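Long-range contact in protein-glutamine gamma-glutamyltransferase 2 (Pagrus major, PDB 1G0D), which probably catalyses the calcium-dependent cross-linking of peptide-bound glutamine to lysine side chains and other primary amines, and probably binds GTP: residues A[610-622]-A[632-645]. Sequence-based numbering, arbitrary orientation.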
ATOM      1  N   PRO A 610     -18.390  18.695 -14.860  1.00 35.03           N
ATOM      2  CA  PRO A 610     -18.773  17.989 -16.093  1.00 39.52           C
ATOM      3  C   PRO A 610     -20.226  17.479 -15.969  1.00 43.35           C
ATOM      4  O   PRO A 610     -20.802  16.891 -16.896  1.00 45.08           O
ATOM      5  CB  PRO A 610     -17.790  16.829 -16.146  1.00 34.90           C
ATOM      6  CG  PRO A 610     -17.646  16.461 -14.722  1.00 36.10           C
ATOM      7  CD  PRO A 610     -17.717  17.781 -13.926  1.00 36.22           C
ATOM      8  N   LEU A 611     -20.795  17.703 -14.790  1.00 44.24           N
ATOM      9  CA  LEU A 611     -22.147  17.291 -14.484  1.00 40.15           C
ATOM     10  C   LEU A 611     -23.163  18.404 -14.760  1.00 43.63           C
ATOM     11  O   LEU A 611     -22.967  19.563 -14.403  1.00 40.84           O
ATOM     12  CB  LEU A 611     -22.218  16.885 -13.013  1.00 30.36           C
ATOM     13  CG  LEU A 611     -22.232  15.405 -12.687  1.00 22.87           C
ATOM     14  CD1 LEU A 611     -21.166  14.688 -13.443  1.00 12.72           C
ATOM     15  CD2 LEU A 611     -22.094  15.254 -11.192  1.00 19.58           C
ATOM     16  N   PRO A 612     -24.267  18.053 -15.416  1.00 47.58           N
ATOM     17  CA  PRO A 612     -25.291  19.052 -15.705  1.00 50.86           C
ATOM     18  C   PRO A 612     -26.149  19.197 -14.442  1.00 51.04           C
ATOM     19  O   PRO A 612     -27.353  19.419 -14.504  1.00 54.12           O
ATOM     20  CB  PRO A 612     -26.058  18.437 -16.868  1.00 53.44           C
ATOM     21  CG  PRO A 612     -25.935  16.942 -16.630  1.00 53.40           C
ATOM     22  CD  PRO A 612     -24.628  16.715 -15.918  1.00 51.48           C
ATOM     23  N   VAL A 613     -25.503  19.067 -13.291  1.00 49.38           N
ATOM     24  CA  VAL A 613     -26.169  19.162 -12.005  1.00 47.65           C
ATOM     25  C   VAL A 613     -25.285  20.013 -11.135  1.00 46.68           C
ATOM     26  O   VAL A 613     -24.087  20.055 -11.334  1.00 48.94           O
ATOM     27  CB  VAL A 613     -26.237  17.792 -11.295  1.00 49.68           C
ATOM     28  CG1 VAL A 613     -27.449  17.726 -10.413  1.00 51.69           C
ATOM     29  CG2 VAL A 613     -26.247  16.667 -12.301  1.00 50.83           C
ATOM     30  N   PRO A 614     -25.858  20.725 -10.169  1.00 47.06           N
ATOM     31  CA  PRO A 614     -24.946  21.514  -9.343  1.00 46.85           C
ATOM     32  C   PRO A 614     -24.355  20.527  -8.309  1.00 44.86           C
ATOM     33  O   PRO A 614     -25.024  19.558  -7.950  1.00 47.36           O
ATOM     34  CB  PRO A 614     -25.875  22.532  -8.684  1.00 48.89           C
ATOM     35  CG  PRO A 614     -27.142  21.747  -8.474  1.00 48.38           C
ATOM     36  CD  PRO A 614     -27.262  20.901  -9.748  1.00 49.32           C
ATOM     37  N   LEU A 615     -23.119  20.738  -7.853  1.00 39.89           N
ATOM     38  CA  LEU A 615     -22.536  19.864  -6.829  1.00 33.71           C
ATOM     39  C   LEU A 615     -22.416  20.737  -5.616  1.00 33.59           C
ATOM     40  O   LEU A 615     -22.015  21.888  -5.697  1.00 33.99           O
ATOM     41  CB  LEU A 615     -21.142  19.372  -7.209  1.00 32.95           C
ATOM     42  CG  LEU A 615     -20.553  19.722  -8.582  1.00 28.64           C
ATOM     43  CD1 LEU A 615     -19.082  19.454  -8.550  1.00 34.24           C
ATOM     44  CD2 LEU A 615     -21.201  18.890  -9.650  1.00 26.99           C
ATOM     45  N   LYS A 616     -22.799  20.227  -4.478  1.00 35.26           N
ATOM     46  CA  LYS A 616     -22.657  21.061  -3.323  1.00 39.01           C
ATOM     47  C   LYS A 616     -21.927  20.253  -2.306  1.00 37.74           C
ATOM     48  O   LYS A 616     -21.843  19.033  -2.414  1.00 38.24           O
ATOM     49  CB  LYS A 616     -24.014  21.535  -2.797  1.00 46.40           C
ATOM     50  CG  LYS A 616     -25.162  20.561  -2.975  1.00 52.44           C
ATOM     51  CD  LYS A 616     -26.414  21.076  -2.244  1.00 60.96           C
ATOM     52  CE  LYS A 616     -27.722  20.731  -2.992  1.00 66.04           C
ATOM     53  NZ  LYS A 616     -27.808  21.324  -4.382  1.00 69.07           N
ATOM     54  N   GLY A 617     -21.407  20.945  -1.308  1.00 38.94           N
ATOM     55  CA  GLY A 617     -20.616  20.295  -0.283  1.00 38.47           C
ATOM     56  C   GLY A 617     -19.183  20.168  -0.772  1.00 36.58           C
ATOM     57  O   GLY A 617     -18.415  19.374  -0.212  1.00 37.86           O
ATOM     58  N   GLY A 618     -18.844  20.954  -1.808  1.00 33.83           N
ATOM     59  CA  GLY A 618     -17.520  20.937  -2.408  1.00 29.38           C
ATOM     60  C   GLY A 618     -16.426  21.257  -1.420  1.00 27.32           C
ATOM     61  O   GLY A 618     -16.433  22.333  -0.847  1.00 29.67           O
ATOM     62  N   VAL A 619     -15.523  20.298  -1.198  1.00 27.23           N
ATOM     63  CA  VAL A 619     -14.365  20.442  -0.296  1.00 22.61           C
ATOM     64  C   VAL A 619     -13.110  20.052  -1.054  1.00 25.98           C
ATOM     65  O   VAL A 619     -13.088  18.993  -1.702  1.00 30.66           O
ATOM     66  CB  VAL A 619     -14.278  19.438   0.831  1.00 17.34           C
ATOM     67  CG1 VAL A 619     -13.997  20.147   2.082  1.00 17.18           C
ATOM     68  CG2 VAL A 619     -15.448  18.530   0.853  1.00 17.96           C
ATOM     69  N   PHE A 620     -12.065  20.865  -0.937  1.00 23.27           N
ATOM     70  CA  PHE A 620     -10.791  20.556  -1.557  1.00 19.87           C
ATOM     71  C   PHE A 620      -9.930  20.230  -0.331  1.00 22.51           C
ATOM     72  O   PHE A 620     -10.049  20.908   0.692  1.00 21.73           O
ATOM     73  CB  PHE A 620     -10.231  21.792  -2.263  1.00 18.77           C
ATOM     74  CG  PHE A 620     -10.870  22.090  -3.586  1.00 15.34           C
ATOM     75  CD1 PHE A 620     -10.435  21.458  -4.737  1.00 13.79           C
ATOM     76  CD2 PHE A 620     -11.912  22.999  -3.681  1.00 13.61           C
ATOM     77  CE1 PHE A 620     -11.039  21.731  -5.983  1.00 16.21           C
ATOM     78  CE2 PHE A 620     -12.521  23.280  -4.908  1.00 12.58           C
ATOM     79  CZ  PHE A 620     -12.085  22.644  -6.056  1.00 16.96           C
ATOM     80  N   THR A 621      -9.107  19.184  -0.401  1.00 21.78           N
ATOM     81  CA  THR A 621      -8.207  18.840   0.713  1.00 21.03           C
ATOM     82  C   THR A 621      -6.819  18.815   0.122  1.00 20.63           C
ATOM     83  O   THR A 621      -6.609  18.137  -0.878  1.00 23.65           O
ATOM     84  CB  THR A 621      -8.471  17.457   1.272  1.00 22.04           C
ATOM     85  OG1 THR A 621      -9.880  17.297   1.500  1.00 28.33           O
ATOM     86  CG2 THR A 621      -7.676  17.253   2.556  1.00 17.38           C
ATOM     87  N   LEU A 622      -5.870  19.540   0.716  1.00 19.71           N
ATOM     88  CA  LEU A 622      -4.516  19.592   0.160  1.00 18.04           C
ATOM     89  C   LEU A 622      -3.447  19.071   1.106  1.00 17.43           C
ATOM     90  O   LEU A 622      -3.514  19.295   2.306  1.00 22.69           O
ATOM     91  CB  LEU A 622      -4.130  21.025  -0.209  1.00 17.01           C
ATOM     92  CG  LEU A 622      -4.907  22.058  -1.028  1.00 18.13           C
ATOM     93  CD1 LEU A 622      -4.069  22.458  -2.216  1.00 18.84           C
ATOM     94  CD2 LEU A 622      -6.211  21.537  -1.478  1.00 17.81           C
ATOM     95  N   GLN A 632      -8.060  21.678   4.356  1.00 25.77           N
ATOM     96  CA  GLN A 632      -9.276  21.832   3.565  1.00 27.98           C
ATOM     97  C   GLN A 632      -9.708  23.238   3.127  1.00 25.44           C
ATOM     98  O   GLN A 632      -9.505  24.221   3.824  1.00 25.93           O
ATOM     99  CB  GLN A 632     -10.441  21.182   4.298  1.00 30.29           C
ATOM    100  CG  GLN A 632     -10.473  19.673   4.185  1.00 37.39           C
ATOM    101  CD  GLN A 632     -11.651  19.065   4.921  1.00 43.52           C
ATOM    102  OE1 GLN A 632     -11.972  17.885   4.742  1.00 46.99           O
ATOM    103  NE2 GLN A 632     -12.303  19.870   5.762  1.00 45.24           N
ATOM    104  N   ILE A 633     -10.296  23.306   1.939  1.00 26.80           N
ATOM    105  CA  ILE A 633     -10.849  24.538   1.382  1.00 26.92           C
ATOM    106  C   ILE A 633     -12.298  24.200   1.030  1.00 29.71           C
ATOM    107  O   ILE A 633     -12.544  23.404   0.117  1.00 27.33           O
ATOM    108  CB  ILE A 633     -10.196  24.951   0.073  1.00 26.91           C
ATOM    109  CG1 ILE A 633      -8.676  24.892   0.210  1.00 27.48           C
ATOM    110  CG2 ILE A 633     -10.747  26.317  -0.347  1.00 18.49           C
ATOM    111  CD1 ILE A 633      -7.976  25.244  -1.048  1.00 29.74           C
ATOM    112  N   HIS A 634     -13.253  24.781   1.748  1.00 30.16           N
ATOM    113  CA  HIS A 634     -14.652  24.504   1.451  1.00 31.37           C
ATOM    114  C   HIS A 634     -15.180  25.500   0.432  1.00 31.92           C
ATOM    115  O   HIS A 634     -15.078  26.701   0.629  1.00 34.31           O
ATOM    116  CB  HIS A 634     -15.487  24.566   2.731  1.00 28.48           C
ATOM    117  CG  HIS A 634     -15.225  23.428   3.676  1.00 31.93           C
ATOM    118  ND1 HIS A 634     -14.116  23.380   4.496  1.00 34.77           N
ATOM    119  CD2 HIS A 634     -15.918  22.288   3.925  1.00 29.97           C
ATOM    120  CE1 HIS A 634     -14.137  22.265   5.207  1.00 32.75           C
ATOM    121  NE2 HIS A 634     -15.220  21.584   4.880  1.00 30.05           N
ATOM    122  N   VAL A 635     -15.690  24.994  -0.685  1.00 34.89           N
ATOM    123  CA  VAL A 635     -16.276  25.835  -1.717  1.00 38.26           C
ATOM    124  C   VAL A 635     -17.537  26.418  -1.095  1.00 44.40           C
ATOM    125  O   VAL A 635     -18.422  25.675  -0.657  1.00 45.65           O
ATOM    126  CB  VAL A 635     -16.692  25.002  -2.954  1.00 34.84           C
ATOM    127  CG1 VAL A 635     -17.530  25.859  -3.902  1.00 32.60           C
ATOM    128  CG2 VAL A 635     -15.457  24.456  -3.651  1.00 33.03           C
ATOM    129  N   ASN A 636     -17.620  27.741  -1.023  1.00 50.06           N
ATOM    130  CA  ASN A 636     -18.804  28.358  -0.435  1.00 55.21           C
ATOM    131  C   ASN A 636     -19.848  28.536  -1.529  1.00 53.17           C
ATOM    132  O   ASN A 636     -19.700  29.351  -2.439  1.00 52.37           O
ATOM    133  CB  ASN A 636     -18.432  29.693   0.236  1.00 63.57           C
ATOM    134  CG  ASN A 636     -17.549  29.497   1.500  1.00 70.33           C
ATOM    135  OD1 ASN A 636     -16.580  30.250   1.736  1.00 68.94           O
ATOM    136  ND2 ASN A 636     -17.890  28.476   2.313  1.00 72.28           N
ATOM    137  N   GLY A 637     -20.899  27.736  -1.438  1.00 51.03           N
ATOM    138  CA  GLY A 637     -21.937  27.782  -2.444  1.00 49.98           C
ATOM    139  C   GLY A 637     -22.039  26.425  -3.112  1.00 49.34           C
ATOM    140  O   GLY A 637     -21.666  25.412  -2.523  1.00 52.57           O
ATOM    141  N   ALA A 638     -22.555  26.392  -4.334  1.00 44.85           N
ATOM    142  CA  ALA A 638     -22.694  25.143  -5.060  1.00 43.91           C
ATOM    143  C   ALA A 638     -22.228  25.418  -6.469  1.00 43.61           C
ATOM    144  O   ALA A 638     -22.535  26.453  -7.066  1.00 44.25           O
ATOM    145  CB  ALA A 638     -24.142  24.657  -5.053  1.00 43.16           C
ATOM    146  N   VAL A 639     -21.446  24.494  -6.996  1.00 41.73           N
ATOM    147  CA  VAL A 639     -20.907  24.685  -8.316  1.00 39.55           C
ATOM    148  C   VAL A 639     -22.006  24.430  -9.313  1.00 38.06           C
ATOM    149  O   VAL A 639     -22.623  23.372  -9.312  1.00 37.35           O
ATOM    150  CB  VAL A 639     -19.648  23.754  -8.528  1.00 33.79           C
ATOM    151  CG1 VAL A 639     -19.080  23.916  -9.944  1.00 32.93           C
ATOM    152  CG2 VAL A 639     -18.584  24.106  -7.483  1.00 31.90           C
ATOM    153  N   ALA A 640     -22.279  25.422 -10.146  1.00 39.11           N
ATOM    154  CA  ALA A 640     -23.325  25.257 -11.139  1.00 43.72           C
ATOM    155  C   ALA A 640     -23.007  24.184 -12.159  1.00 44.79           C
ATOM    156  O   ALA A 640     -21.842  23.860 -12.403  1.00 46.78           O
ATOM    157  CB  ALA A 640     -23.599  26.571 -11.857  1.00 46.54           C
ATOM    158  N   PRO A 641     -24.055  23.611 -12.771  1.00 44.82           N
ATOM    159  CA  PRO A 641     -23.850  22.571 -13.778  1.00 43.76           C
ATOM    160  C   PRO A 641     -22.868  23.105 -14.813  1.00 42.61           C
ATOM    161  O   PRO A 641     -23.014  24.219 -15.279  1.00 43.74           O
ATOM    162  CB  PRO A 641     -25.241  22.369 -14.368  1.00 45.12           C
ATOM    163  CG  PRO A 641     -26.172  22.841 -13.314  1.00 43.34           C
ATOM    164  CD  PRO A 641     -25.482  23.918 -12.562  1.00 41.66           C
ATOM    165  N   SER A 642     -21.857  22.323 -15.160  1.00 43.85           N
ATOM    166  CA  SER A 642     -20.865  22.757 -16.146  1.00 42.89           C
ATOM    167  C   SER A 642     -20.120  24.048 -15.767  1.00 40.64           C
ATOM    168  O   SER A 642     -19.532  24.709 -16.626  1.00 40.52           O
ATOM    169  CB  SER A 642     -21.529  22.931 -17.518  1.00 43.07           C
ATOM    170  OG  SER A 642     -22.458  21.896 -17.763  1.00 47.16           O
ATOM    171  N   GLY A 643     -20.126  24.401 -14.487  1.00 37.83           N
ATOM    172  CA  GLY A 643     -19.431  25.609 -14.074  1.00 37.69           C
ATOM    173  C   GLY A 643     -18.023  25.373 -13.551  1.00 37.08           C
ATOM    174  O   GLY A 643     -17.747  24.333 -12.955  1.00 38.46           O
ATOM    175  N   LYS A 644     -17.124  26.332 -13.767  1.00 35.20           N
ATOM    176  CA  LYS A 644     -15.748  26.194 -13.288  1.00 36.07           C
ATOM    177  C   LYS A 644     -15.586  26.569 -11.815  1.00 33.72           C
ATOM    178  O   LYS A 644     -16.092  27.595 -11.374  1.00 33.72           O
ATOM    179  CB  LYS A 644     -14.780  27.048 -14.119  1.00 39.33           C
ATOM    180  CG  LYS A 644     -13.321  26.987 -13.629  1.00 43.38           C
ATOM    181  CD  LYS A 644     -12.392  27.889 -14.431  1.00 49.65           C
ATOM    182  CE  LYS A 644     -12.164  27.343 -15.860  1.00 58.77           C
ATOM    183  NZ  LYS A 644     -11.415  28.269 -16.794  1.00 59.00           N
ATOM    184  N   VAL A 645     -14.876  25.713 -11.072  1.00 31.65           N
ATOM    185  CA  VAL A 645     -14.594  25.893  -9.647  1.00 27.68           C
ATOM    186  C   VAL A 645     -13.167  26.335  -9.511  1.00 27.36           C
ATOM    187  O   VAL A 645     -12.305  25.892 -10.263  1.00 29.39           O
ATOM    188  CB  VAL A 645     -14.715  24.586  -8.887  1.00 24.69           C
ATOM    189  CG1 VAL A 645     -15.104  24.854  -7.469  1.00 22.44           C
ATOM    190  CG2 VAL A 645     -15.718  23.713  -9.548  1.00 23.93           C
TER
HETATM  191  O   HOH W   1     -19.841  22.822  -3.755  1.00 21.00           O
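Phe620 turns the edge of its ring to two valines: CE2 lies 3.4 Å from Val635 CG2, and Val645 CG1 sits in the ring plane beside CE2 and CZ. With CG anti to the carbonyl carbon (chi1 -78°), the ring is directed inward, where Phe665 and Val605 also touch it. At its root, CB packs on Ile633 CB, while the two backbones form a hydrogen-bonded antiparallel pair, Phe620 N to Ile633 O at 2.8 Å and Ile633 N to Phe620 O at 2.7 Å. Cut back to an alanine, this position would lose the whole ring, which would probably leave Val635 and Val645 without the surface that joins them and open a gap beside Phe665. The other face of the hairpin is built differently. There Val619 CG1 stands over one face of the His634 imidazole, 3.5 Å from its centroid, in a CH-pi contact, and Gln632 runs alongside Thr621, its CG 3.6 Å from Thr621 OG1. Beyond Val635 N, which donates to Gly618 O, the strands part; a water accepts from Gly618 N and donates to Leu615 O, both on 610-622, and reaches 632-645 through a weak bond to Gly637 O. Pairing then resumes through the reciprocal bonds of Leu615 and Val639, whose side chains meet on the inward side. Farther on, Pro641 CB presses against Pro612 C, and Ser642 N, within a type II turn, bonds to Leu611 O at 3.1 Å. One edge hairpin, interrupted and resumed before the chain crosses to the facing sheet in strand 644-651, thus illustrates the beta-sandwich of the C-terminal immunoglobulin-like domain of transglutaminases.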